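Local atomic coordinates of type IV secretion system protein VirB11 (Brucella suis, PDB entry 2GZA), a protein that binds and hydrolyses ATP as the hexameric VirB11 ATPase of the VirB type IV secretion system, which may help establish the bacterial replication niche in the host. Residues C[170-175]-C[279-284]; C[194-199]-C[255-260]; C[272-277]-C[319-324]. All coordinates share one frame; numbering follows the deposited sequence.

All three contacts lie in the P-loop ATPase part. Contacts 1 and 2, about 7 Å between centres, share the apolar layer around Ile281; Val172 O is 2.7 Å from Arg255 NH2, a probable hydrogen bond. Contact 3 is about 10 Å from contact 1 and 15 Å from contact 2, centre to centre. Along the chain it follows contact 2 but interleaves with contact 1, and Ile256 CD1 of contact 2 meets Val272 CG1 of contact 3 at 3.5 Å. Within the chain, contacts 1 and 2 lie near the predicted ATP-binding loop, Ile281 about 9 Å from Lys188 and Met196 about 8 Å from Thr189 between side chains; His277 of contact 3 packs on Thr184 of a neighbouring subunit.

Contact 1: residues C[170-175]-C[279-284]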
loop_
_atom_site.group_PDB
_atom_site.type_symbol
_atom_site.label_atom_id
_atom_site.label_comp_id
_atom_site.label_asym_id
_atom_site.label_seq_id
_atom_site.Cartn_x
_atom_site.Cartn_y
_atom_site.Cartn_z
ATOM N N ARG C 170 -34.936 -24.395 13.237
ATOM C CA ARG C 170 -34.311 -24.002 14.494
ATOM C C ARG C 170 -33.390 -22.801 14.332
ATOM O O ARG C 170 -33.408 -21.894 15.165
ATOM C CB ARG C 170 -33.564 -25.170 15.145
ATOM C CG ARG C 170 -34.468 -26.192 15.850
ATOM C CD ARG C 170 -35.288 -25.569 16.984
ATOM N NE ARG C 170 -34.500 -25.327 18.191
ATOM C CZ ARG C 170 -34.759 -24.385 19.100
ATOM N NH1 ARG C 170 -35.786 -23.560 18.952
ATOM N NH2 ARG C 170 -33.973 -24.263 20.158
ATOM N N ALA C 171 -32.604 -22.793 13.255
ATOM C CA ALA C 171 -31.683 -21.691 12.970
ATOM C C ALA C 171 -32.395 -20.345 12.896
ATOM O O ALA C 171 -31.896 -19.361 13.434
ATOM C CB ALA C 171 -30.895 -21.960 11.697
ATOM N N VAL C 172 -33.562 -20.323 12.248
ATOM C CA VAL C 172 -34.390 -19.118 12.152
ATOM C C VAL C 172 -34.961 -18.736 13.519
ATOM O O VAL C 172 -35.004 -17.558 13.871
ATOM C CB VAL C 172 -35.545 -19.274 11.129
ATOM C CG1 VAL C 172 -36.385 -18.018 11.086
ATOM C CG2 VAL C 172 -35.012 -19.594 9.730
ATOM N N GLN C 173 -35.387 -19.739 14.279
ATOM C CA GLN C 173 -35.971 -19.532 15.610
ATOM C C GLN C 173 -34.917 -19.038 16.576
ATOM O O GLN C 173 -35.193 -18.213 17.444
ATOM C CB GLN C 173 -36.579 -20.828 16.136
ATOM C CG GLN C 173 -37.843 -21.245 15.411
ATOM C CD GLN C 173 -38.372 -22.601 15.845
ATOM O OE1 GLN C 173 -39.507 -22.955 15.530
ATOM N NE2 GLN C 173 -37.559 -23.362 16.565
ATOM N N LEU C 174 -33.706 -19.550 16.393
ATOM C CA LEU C 174 -32.542 -19.178 17.187
ATOM C C LEU C 174 -31.817 -17.956 16.619
ATOM O O LEU C 174 -30.699 -17.641 17.030
ATOM C CB LEU C 174 -31.578 -20.363 17.287
ATOM C CG LEU C 174 -31.597 -21.285 18.514
ATOM C CD1 LEU C 174 -32.872 -21.163 19.346
ATOM C CD2 LEU C 174 -31.360 -22.733 18.088
ATOM N N GLU C 175 -32.455 -17.293 15.658
ATOM C CA GLU C 175 -31.997 -16.009 15.128
ATOM C C GLU C 175 -30.582 -16.028 14.546
ATOM O O GLU C 175 -29.861 -15.041 14.623
ATOM C CB GLU C 175 -32.148 -14.906 16.187
ATOM C CG GLU C 175 -33.601 -14.670 16.584
ATOM C CD GLU C 175 -33.752 -13.769 17.792
ATOM O OE1 GLU C 175 -32.735 -13.495 18.475
ATOM O OE2 GLU C 175 -34.894 -13.336 18.055
ATOM N N GLY C 279 -30.715 -12.667 13.390
ATOM C CA GLY C 279 -31.819 -13.290 12.678
ATOM C C GLY C 279 -32.058 -12.856 11.250
ATOM O O GLY C 279 -33.120 -13.138 10.690
ATOM N N SER C 280 -31.079 -12.176 10.668
ATOM C CA SER C 280 -31.139 -11.768 9.264
ATOM C C SER C 280 -31.104 -12.959 8.319
ATOM O O SER C 280 -30.412 -13.944 8.561
ATOM C CB SER C 280 -29.978 -10.839 8.921
ATOM O OG SER C 280 -30.139 -9.563 9.518
ATOM N N ILE C 281 -31.870 -12.853 7.242
ATOM C CA ILE C 281 -31.849 -13.816 6.158
ATOM C C ILE C 281 -31.631 -13.004 4.898
ATOM O O ILE C 281 -32.286 -11.980 4.694
ATOM C CB ILE C 281 -33.164 -14.635 6.079
ATOM C CG1 ILE C 281 -33.455 -15.326 7.412
ATOM C CG2 ILE C 281 -33.107 -15.673 4.951
ATOM C CD1 ILE C 281 -34.912 -15.724 7.592
ATOM N N THR C 282 -30.686 -13.444 4.075
ATOM C CA THR C 282 -30.405 -12.805 2.792
ATOM C C THR C 282 -30.027 -13.857 1.752
ATOM O O THR C 282 -29.997 -15.051 2.054
ATOM C CB THR C 282 -29.304 -11.721 2.928
ATOM O OG1 THR C 282 -29.147 -11.030 1.685
ATOM C CG2 THR C 282 -27.969 -12.324 3.344
ATOM N N SER C 283 -29.750 -13.426 0.529
ATOM C CA SER C 283 -29.302 -14.350 -0.503
ATOM C C SER C 283 -28.074 -13.830 -1.243
ATOM O O SER C 283 -27.719 -12.652 -1.140
ATOM C CB SER C 283 -30.420 -14.634 -1.494
ATOM O OG SER C 283 -30.594 -13.534 -2.361
ATOM N N CYS C 284 -27.442 -14.716 -2.009
ATOM C CA CYS C 284 -26.254 -14.382 -2.763
ATOM C C CYS C 284 -26.067 -15.407 -3.877
ATOM O O CYS C 284 -26.114 -16.605 -3.628
ATOM C CB CYS C 284 -25.047 -14.375 -1.815
ATOM S SG CYS C 284 -23.449 -13.961 -2.543
#
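Glu175 O takes a hydrogen bond from Gly279 N at 2.8 Å, but a weak one, bent to 122° at the hydrogen. The two residues come close along the backbone, their CA atoms 3.7 Å apart, and Glu175 CB lies against Gly279, 3.9 Å from its CA. Beyond CB the glutamate turns off: its CG stands beside the backbone N (chi1 -63°), and the extended chain leads the carboxylate away from 279-284. With its positive phi (58°), Glu175 is the C-prime residue of a Schellman motif closing helix 164-173, with Arg176 N bonded to Ala171 O and Glu175 N weakly to Val172 O. This helix leads into strand 178-182 and the Walker A loop of the P-loop NTPase fold, while strand 281-285 runs parallel to 178-182. Next to last in the helix, Val172 lies alongside the strand. Its CG2 meets Ile281 CD1 at 4.4 Å, a loose apolar touch; Leu195 and Ile178 pack on the same valine, and Met192 on the isoleucine. At the helix end Leu174 and Glu175 also pack against His333 of a neighbouring subunit.

Contact 2: residues C[194-199]-C[255-260]; sequences ALMQEI and RILLAE
Residues 194-199 take the last turn of a helix into a type I beta turn from Met196 to Ile199, passing strand residues 255-258 at a CA separation of 8.7 Å for Met196 and Leu257 and a similar one for Ile199 and Arg255. Side chains fill that gap. Met196 and Leu257 point their ends at each other: Leu257 CD1 lies 3.8 Å from Met196 CG and 4.0 Å from Met196 SD. The other Leu257 methyl, CD2, meets Ile199 CD1 at 4.3 Å, so the two leucine methyls are shared out, CD1 to the methionine and CD2 to the isoleucine. The helix, 188-196, is the one that follows the Walker A loop in P-loop NTPases, and the strand pairs in parallel with 205-209. Ile199 and Arg255 lie alongside, their chains running opposite ways. Ile199 CG2, set anti to the backbone N, touches Arg255 CD at 3.9 Å, while CG1 sits over the centre of one guanidinium face, 4.2 Å above its plane. Bends at chi2 and chi3 lay the arginine under the isoleucine. Although buried, its guanidinium is well supplied with acceptors: NH2 bonds to Val172 O, NE to Gly279 O and NH1 to Gln203 OE1, so that one side chain ties together three loop and helix ends. Ala194 and Glu198 also pack on Arg127 and Leu129 of a neighbouring subunit.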
loop_
_atom_site.group_PDB
_atom_site.type_symbol
_atom_site.label_atom_id
_atom_site.label_comp_id
_atom_site.label_asym_id
_atom_site.label_seq_id
_atom_site.Cartn_x
_atom_site.Cartn_y
_atom_site.Cartn_z
ATOM N N ALA C 194 -39.622 -19.297 2.387
ATOM C CA ALA C 194 -39.961 -20.433 3.233
ATOM C C ALA C 194 -39.369 -20.248 4.623
ATOM O O ALA C 194 -40.026 -20.514 5.620
ATOM C CB ALA C 194 -39.475 -21.734 2.612
ATOM N N LEU C 195 -38.127 -19.783 4.679
ATOM C CA LEU C 195 -37.435 -19.555 5.948
ATOM C C LEU C 195 -38.038 -18.409 6.755
ATOM O O LEU C 195 -38.025 -18.432 7.988
ATOM C CB LEU C 195 -35.941 -19.298 5.721
ATOM C CG LEU C 195 -35.072 -20.459 5.233
ATOM C CD1 LEU C 195 -33.680 -19.968 4.894
ATOM C CD2 LEU C 195 -35.009 -21.589 6.253
ATOM N N MET C 196 -38.562 -17.411 6.053
ATOM C CA MET C 196 -39.199 -16.260 6.683
ATOM C C MET C 196 -40.502 -16.633 7.378
ATOM O O MET C 196 -40.897 -15.982 8.350
ATOM C CB MET C 196 -39.436 -15.155 5.659
ATOM C CG MET C 196 -38.251 -14.225 5.446
ATOM S SD MET C 196 -38.200 -13.436 3.813
ATOM C CE MET C 196 -39.854 -12.794 3.645
ATOM N N GLN C 197 -41.162 -17.678 6.889
ATOM C CA GLN C 197 -42.389 -18.161 7.516
ATOM C C GLN C 197 -42.120 -18.788 8.885
ATOM O O GLN C 197 -43.035 -18.993 9.671
ATOM C CB GLN C 197 -43.123 -19.130 6.588
ATOM C CG GLN C 197 -43.743 -18.473 5.356
ATOM C CD GLN C 197 -44.684 -17.323 5.701
ATOM O OE1 GLN C 197 -44.462 -16.185 5.292
ATOM N NE2 GLN C 197 -45.730 -17.617 6.463
ATOM N N GLU C 198 -40.853 -19.073 9.163
ATOM C CA GLU C 198 -40.434 -19.641 10.446
ATOM C C GLU C 198 -40.159 -18.572 11.504
ATOM O O GLU C 198 -39.976 -18.893 12.678
ATOM C CB GLU C 198 -39.195 -20.525 10.273
ATOM C CG GLU C 198 -39.354 -21.680 9.291
ATOM C CD GLU C 198 -40.526 -22.597 9.613
ATOM O OE1 GLU C 198 -41.204 -23.035 8.657
ATOM O OE2 GLU C 198 -40.772 -22.883 10.809
ATOM N N ILE C 199 -40.108 -17.310 11.081
ATOM C CA ILE C 199 -39.989 -16.184 12.003
ATOM C C ILE C 199 -41.322 -16.009 12.738
ATOM O O ILE C 199 -42.377 -16.019 12.105
ATOM C CB ILE C 199 -39.583 -14.871 11.264
ATOM C CG1 ILE C 199 -38.337 -15.102 10.401
ATOM C CG2 ILE C 199 -39.351 -13.721 12.256
ATOM C CD1 ILE C 199 -38.011 -13.983 9.443
ATOM N N ARG C 255 -35.826 -8.238 12.872
ATOM C CA ARG C 255 -34.864 -8.653 11.847
ATOM C C ARG C 255 -34.957 -7.842 10.563
ATOM O O ARG C 255 -36.013 -7.281 10.232
ATOM C CB ARG C 255 -34.896 -10.158 11.541
ATOM C CG ARG C 255 -36.184 -10.890 11.861
ATOM C CD ARG C 255 -35.977 -11.868 13.016
ATOM N NE ARG C 255 -35.217 -13.033 12.574
ATOM C CZ ARG C 255 -35.233 -14.224 13.160
ATOM N NH1 ARG C 255 -35.974 -14.443 14.233
ATOM N NH2 ARG C 255 -34.501 -15.205 12.661
ATOM N N ILE C 256 -33.829 -7.781 9.859
ATOM C CA ILE C 256 -33.725 -7.105 8.577
ATOM C C ILE C 256 -33.572 -8.149 7.491
ATOM O O ILE C 256 -32.726 -9.039 7.593
ATOM C CB ILE C 256 -32.535 -6.125 8.573
ATOM C CG1 ILE C 256 -32.743 -5.055 9.647
ATOM C CG2 ILE C 256 -32.386 -5.466 7.219
ATOM C CD1 ILE C 256 -31.474 -4.499 10.258
ATOM N N LEU C 257 -34.412 -8.049 6.469
ATOM C CA LEU C 257 -34.451 -9.031 5.402
ATOM C C LEU C 257 -34.087 -8.359 4.093
ATOM O O LEU C 257 -34.945 -7.835 3.385
ATOM C CB LEU C 257 -35.819 -9.705 5.350
ATOM C CG LEU C 257 -36.293 -10.288 6.686
ATOM C CD1 LEU C 257 -37.789 -10.609 6.644
ATOM C CD2 LEU C 257 -35.473 -11.514 7.086
ATOM N N LEU C 258 -32.788 -8.349 3.811
ATOM C CA LEU C 258 -32.252 -7.867 2.544
ATOM C C LEU C 258 -32.392 -8.975 1.511
ATOM O O LEU C 258 -31.816 -10.046 1.681
ATOM C CB LEU C 258 -30.774 -7.519 2.706
ATOM C CG LEU C 258 -30.126 -6.340 1.967
ATOM C CD1 LEU C 258 -28.643 -6.615 1.800
ATOM C CD2 LEU C 258 -30.746 -6.017 0.621
ATOM N N ALA C 259 -33.147 -8.717 0.450
ATOM C CA ALA C 259 -33.377 -9.718 -0.586
ATOM C C ALA C 259 -32.075 -10.343 -1.079
ATOM O O ALA C 259 -31.955 -11.562 -1.146
ATOM C CB ALA C 259 -34.154 -9.122 -1.747
ATOM N N GLU C 260 -31.092 -9.503 -1.388
ATOM C CA GLU C 260 -29.893 -9.959 -2.085
ATOM C C GLU C 260 -28.673 -9.087 -1.803
ATOM O O GLU C 260 -28.755 -7.862 -1.822
ATOM C CB GLU C 260 -30.154 -9.990 -3.589
ATOM C CG GLU C 260 -29.261 -10.937 -4.345
ATOM C CD GLU C 260 -29.423 -10.815 -5.839
ATOM O OE1 GLU C 260 -28.406 -10.966 -6.540
ATOM O OE2 GLU C 260 -30.553 -10.562 -6.313
#

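Contact 3: residues C[272-277]-C[319-324]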
loop_
_atom_site.group_PDB
_atom_site.type_symbol
_atom_site.label_atom_id
_atom_site.label_comp_id
_atom_site.label_asym_id
_atom_site.label_seq_id
_atom_site.Cartn_x
_atom_site.Cartn_y
_atom_site.Cartn_z
ATOM N N VAL C 272 -24.210 -3.894 10.222
ATOM C CA VAL C 272 -25.523 -3.951 10.834
ATOM C C VAL C 272 -25.575 -5.192 11.742
ATOM O O VAL C 272 -25.999 -5.112 12.900
ATOM C CB VAL C 272 -26.628 -3.982 9.765
ATOM C CG1 VAL C 272 -27.956 -4.409 10.373
ATOM C CG2 VAL C 272 -26.747 -2.614 9.101
ATOM N N ALA C 273 -25.117 -6.321 11.210
ATOM C CA ALA C 273 -25.145 -7.594 11.930
ATOM C C ALA C 273 -24.208 -7.609 13.132
ATOM O O ALA C 273 -24.547 -8.139 14.193
ATOM C CB ALA C 273 -24.806 -8.742 10.996
ATOM N N ALA C 274 -23.020 -7.038 12.965
ATOM C CA ALA C 274 -22.082 -6.934 14.067
ATOM C C ALA C 274 -22.545 -5.956 15.150
ATOM O O ALA C 274 -22.019 -5.985 16.265
ATOM C CB ALA C 274 -20.685 -6.584 13.562
ATOM N N SER C 275 -23.526 -5.113 14.831
ATOM C CA SER C 275 -24.067 -4.147 15.800
ATOM C C SER C 275 -25.191 -4.715 16.657
ATOM O O SER C 275 -25.683 -4.061 17.578
ATOM C CB SER C 275 -24.473 -2.866 15.109
ATOM O OG SER C 275 -23.349 -2.363 14.428
ATOM N N GLY C 276 -25.583 -5.944 16.351
ATOM C CA GLY C 276 -26.521 -6.674 17.178
ATOM C C GLY C 276 -27.885 -6.786 16.564
ATOM O O GLY C 276 -28.881 -6.724 17.282
ATOM N N HIS C 277 -27.957 -6.931 15.239
ATOM C CA HIS C 277 -29.239 -7.218 14.613
ATOM C C HIS C 277 -29.250 -8.652 14.141
ATOM O O HIS C 277 -28.889 -8.951 13.005
ATOM C CB HIS C 277 -29.508 -6.262 13.459
ATOM C CG HIS C 277 -30.173 -5.000 13.891
ATOM N ND1 HIS C 277 -29.468 -3.870 14.230
ATOM C CD2 HIS C 277 -31.479 -4.702 14.071
ATOM C CE1 HIS C 277 -30.313 -2.918 14.581
ATOM N NE2 HIS C 277 -31.541 -3.396 14.492
ATOM N N TYR C 319 -17.122 -14.570 8.851
ATOM C CA TYR C 319 -17.280 -15.717 9.734
ATOM C C TYR C 319 -17.868 -15.375 11.098
ATOM O O TYR C 319 -18.540 -16.211 11.704
ATOM C CB TYR C 319 -15.964 -16.480 9.907
ATOM C CG TYR C 319 -15.483 -17.221 8.671
ATOM C CD1 TYR C 319 -14.134 -17.232 8.328
ATOM C CD2 TYR C 319 -16.374 -17.912 7.846
ATOM C CE1 TYR C 319 -13.682 -17.904 7.197
ATOM C CE2 TYR C 319 -15.930 -18.584 6.712
ATOM C CZ TYR C 319 -14.583 -18.576 6.398
ATOM O OH TYR C 319 -14.136 -19.246 5.280
ATOM N N LEU C 320 -17.614 -14.161 11.576
ATOM C CA LEU C 320 -18.163 -13.700 12.844
ATOM C C LEU C 320 -19.637 -13.356 12.735
ATOM O O LEU C 320 -20.375 -13.432 13.716
ATOM C CB LEU C 320 -17.380 -12.490 13.338
ATOM C CG LEU C 320 -15.988 -12.783 13.896
ATOM C CD1 LEU C 320 -15.244 -11.496 14.116
ATOM C CD2 LEU C 320 -16.054 -13.585 15.190
ATOM N N VAL C 321 -20.056 -13.002 11.529
ATOM C CA VAL C 321 -21.368 -12.436 11.276
ATOM C C VAL C 321 -22.321 -13.449 10.633
ATOM O O VAL C 321 -23.511 -13.461 10.936
ATOM C CB VAL C 321 -21.210 -11.170 10.405
ATOM C CG1 VAL C 321 -22.418 -10.932 9.519
ATOM C CG2 VAL C 321 -20.921 -9.979 11.284
ATOM N N VAL C 322 -21.799 -14.298 9.757
ATOM C CA VAL C 322 -22.631 -15.238 9.000
ATOM C C VAL C 322 -22.611 -16.608 9.650
ATOM O O VAL C 322 -21.570 -17.258 9.697
ATOM C CB VAL C 322 -22.190 -15.359 7.500
ATOM C CG1 VAL C 322 -23.011 -16.417 6.778
ATOM C CG2 VAL C 322 -22.323 -14.023 6.781
ATOM N N ASP C 323 -23.765 -17.043 10.139
ATOM C CA ASP C 323 -23.868 -18.293 10.882
ATOM C C ASP C 323 -24.076 -19.486 9.961
ATOM O O ASP C 323 -23.405 -20.511 10.103
ATOM C CB ASP C 323 -24.994 -18.220 11.910
ATOM C CG ASP C 323 -24.716 -17.215 13.002
ATOM O OD1 ASP C 323 -23.628 -17.300 13.609
ATOM O OD2 ASP C 323 -25.585 -16.344 13.248
ATOM N N VAL C 324 -25.010 -19.357 9.023
ATOM C CA VAL C 324 -25.383 -20.462 8.157
ATOM C C VAL C 324 -25.388 -20.021 6.697
ATOM O O VAL C 324 -25.836 -18.928 6.373
ATOM C CB VAL C 324 -26.774 -21.042 8.541
ATOM C CG1 VAL C 324 -27.165 -22.193 7.624
ATOM C CG2 VAL C 324 -26.795 -21.499 9.995
#
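Val321 carries this contact, meeting Ala273 and Ala274 where two helices of the P-loop ATPase fold, 265-274 and 311-321, bring their C-terminal ends together. No hydrogen bond crosses between the two segments; it is plain apolar packing, close because alanine lies on one side, with the CA atoms of Ala273 and Val321 only 6.2 Å apart. The valine's branches divide the work. CG1, anti to the backbone N (chi1 150°), meets Ala273 CB at 3.6 Å, and CG2, beside that N, spans both alanines, 4.1 Å from Ala273 CB and the same distance from Ala274 CB. After these last turns the two segments part. Helix 265-274 gives way at Gly276, whose positive phi (107°) marks the turn, and runs on toward strand 281-285. From Val321 the 319-324 segment enters strand 324-331, which pairs with 178-182, the strand ahead of the Walker A loop; in between, the carboxylate of Asp323 is held by Lys350 NZ and Val177 N. Ala274 also faces a neighbouring subunit, whose Arg295 packs on it. Val321 CG2 reaches as far as the alanine backbone, ending 4.0 Å from Ala274 N.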